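Long-range contact in VP24 (White spot syndrome virus, PDB 5HLJ), which serves as a major envelope protein of the virus, probably anchored in the viral membrane by a transmembrane helix: residues A95-N100 with T135-N140. Sequence-based numbering, arbitrary orientation.
Sequences ARVYNN and TVLKKN
With its CG swung anti to the backbone N (chi1 176°), Asn99 sends its amide across to the 135-140 segment, while Leu137, whose CG lies anti to its own carbonyl carbon, brings CD1 against Val97. ND2 of Asn99 donates to Leu137 O at 2.9 Å. That oxygen lies near the Asn99 amide plane, yet the donor sits well above the carbonyl plane. Arg103 O is a second acceptor for ND2 and Thr101 OG1 bonds to OD1, so both ends of the amide are gripped and its rotation is fixed. Asn99 CB rests 3.5 Å from Lys138 O, and Lys139 CA packs against ND2 of Asn99. Alongside this polar link, Val97 CG1 meets Leu137 CD1 at 3.9 Å. The contact joins the end of strand 90-99 to the connection by which the chain passes from strand 135-137, at one edge of the mixed sheet, into strand 141-151, the antiparallel neighbour of 90-99. Asn140 N donates to Asn99 O at 2.8 Å, approaching nearly along the C=O axis (177°) although the N-H itself is bent away (147°). The Tyr98 ring brings its CE1 edge to 4.0 Å from Asn140 C, which lies near the ring plane. A water in the plane of that ring, 2.8 Å from Tyr98 OH, donates to Asn140 O. Lys138 reaches away to a salt bridge with Asp104, whose carboxylate also accepts from Lys139 N.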
loop_
_atom_site.group_PDB
_atom_site.type_symbol
_atom_site.label_atom_id
_atom_site.label_comp_id
_atom_site.label_asym_id
_atom_site.label_seq_id
_atom_site.Cartn_x
_atom_site.Cartn_y
_atom_site.Cartn_z
ATOM N N ALA A 95 15.235 -1.408 13.630
ATOM C CA ALA A 95 15.588 0.003 13.645
ATOM C C ALA A 95 15.315 0.654 14.989
ATOM O O ALA A 95 14.390 0.268 15.703
ATOM C CB ALA A 95 14.837 0.748 12.546
ATOM N N ARG A 96 16.132 1.652 15.316
ATOM C CA ARG A 96 15.916 2.478 16.489
ATOM C C ARG A 96 15.531 3.857 15.985
ATOM O O ARG A 96 16.217 4.436 15.133
ATOM C CB ARG A 96 17.168 2.524 17.383
ATOM C CG ARG A 96 17.652 1.139 17.868
ATOM C CD ARG A 96 16.796 0.592 19.013
ATOM N NE ARG A 96 16.984 1.369 20.246
ATOM C CZ ARG A 96 16.131 1.371 21.266
ATOM N NH1 ARG A 96 15.021 0.644 21.203
ATOM N NH2 ARG A 96 16.369 2.116 22.341
ATOM N N VAL A 97 14.419 4.373 16.482
ATOM C CA VAL A 97 13.862 5.602 15.957
ATOM C C VAL A 97 13.609 6.588 17.077
ATOM O O VAL A 97 12.798 6.339 17.969
ATOM C CB VAL A 97 12.539 5.356 15.177
ATOM C CG1 VAL A 97 11.991 6.666 14.603
ATOM C CG2 VAL A 97 12.751 4.355 14.063
ATOM N N TYR A 98 14.301 7.723 17.008
ATOM C CA TYR A 98 14.108 8.789 17.967
ATOM C C TYR A 98 13.047 9.759 17.466
ATOM O O TYR A 98 13.238 10.435 16.459
ATOM C CB TYR A 98 15.430 9.520 18.234
ATOM C CG TYR A 98 15.351 10.579 19.310
ATOM C CD1 TYR A 98 14.604 10.366 20.463
ATOM C CD2 TYR A 98 16.054 11.778 19.191
ATOM C CE1 TYR A 98 14.528 11.324 21.454
ATOM C CE2 TYR A 98 15.989 12.746 20.187
ATOM C CZ TYR A 98 15.228 12.514 21.313
ATOM O OH TYR A 98 15.155 13.468 22.310
ATOM N N ASN A 99 11.929 9.811 18.179
ATOM C CA ASN A 99 10.860 10.749 17.894
ATOM C C ASN A 99 11.001 11.975 18.781
ATOM O O ASN A 99 10.618 11.964 19.963
ATOM C CB ASN A 99 9.485 10.096 18.093
ATOM C CG ASN A 99 8.329 11.077 17.887
ATOM O OD1 ASN A 99 8.516 12.177 17.359
ATOM N ND2 ASN A 99 7.126 10.677 18.304
ATOM N N ASN A 100 11.553 13.033 18.201
ATOM C CA ASN A 100 11.725 14.286 18.916
ATOM C C ASN A 100 10.792 15.368 18.365
ATOM O O ASN A 100 11.182 16.521 18.247
ATOM C CB ASN A 100 13.184 14.752 18.841
ATOM C CG ASN A 100 13.552 15.716 19.970
ATOM O OD1 ASN A 100 12.827 15.850 20.966
ATOM N ND2 ASN A 100 14.685 16.375 19.821
ATOM N N THR A 135 3.088 0.336 14.562
ATOM C CA THR A 135 4.008 0.600 15.656
ATOM C C THR A 135 3.961 2.051 16.082
ATOM O O THR A 135 4.148 2.946 15.249
ATOM C CB THR A 135 5.454 0.294 15.254
ATOM O OG1 THR A 135 5.574 -1.082 14.871
ATOM C CG2 THR A 135 6.412 0.626 16.406
ATOM N N VAL A 136 3.729 2.289 17.372
ATOM C CA VAL A 136 3.718 3.646 17.899
ATOM C C VAL A 136 5.143 4.131 18.199
ATOM O O VAL A 136 5.925 3.451 18.868
ATOM C CB VAL A 136 2.860 3.760 19.177
ATOM C CG1 VAL A 136 2.921 5.191 19.734
ATOM C CG2 VAL A 136 1.428 3.371 18.884
ATOM N N LEU A 137 5.493 5.300 17.673
ATOM C CA LEU A 137 6.741 5.939 18.060
ATOM C C LEU A 137 6.415 6.975 19.149
ATOM O O LEU A 137 5.909 8.063 18.867
ATOM C CB LEU A 137 7.432 6.585 16.853
ATOM C CG LEU A 137 7.558 5.733 15.577
ATOM C CD1 LEU A 137 8.075 6.563 14.382
ATOM C CD2 LEU A 137 8.452 4.536 15.792
ATOM N N LYS A 138 6.659 6.609 20.399
ATOM C CA LYS A 138 6.391 7.514 21.515
ATOM C C LYS A 138 7.333 8.721 21.430
ATOM O O LYS A 138 8.510 8.576 21.089
ATOM C CB LYS A 138 6.561 6.780 22.845
ATOM C CG LYS A 138 5.664 5.568 23.003
ATOM C CD LYS A 138 4.214 5.981 23.089
ATOM C CE LYS A 138 3.932 6.692 24.409
ATOM N NZ LYS A 138 2.482 6.965 24.596
ATOM N N LYS A 139 6.813 9.909 21.701
ATOM C CA LYS A 139 7.650 11.104 21.659
ATOM C C LYS A 139 8.629 11.188 22.845
ATOM O O LYS A 139 8.331 10.724 23.941
ATOM C CB LYS A 139 6.783 12.353 21.606
ATOM C CG LYS A 139 5.965 12.612 22.850
ATOM C CD LYS A 139 5.282 13.967 22.730
ATOM C CE LYS A 139 4.575 14.335 24.021
ATOM N NZ LYS A 139 3.746 13.214 24.525
ATOM N N ASN A 140 9.793 11.786 22.590
ATOM C CA ASN A 140 10.884 11.893 23.557
ATOM C C ASN A 140 11.430 10.540 23.933
ATOM O O ASN A 140 12.008 10.367 25.007
ATOM C CB ASN A 140 10.444 12.638 24.820
ATOM C CG ASN A 140 10.219 14.106 24.564
ATOM O OD1 ASN A 140 9.121 14.627 24.773
ATOM N ND2 ASN A 140 11.259 14.781 24.080
HETATM O O HOH W 1 14.094 12.697 24.782
#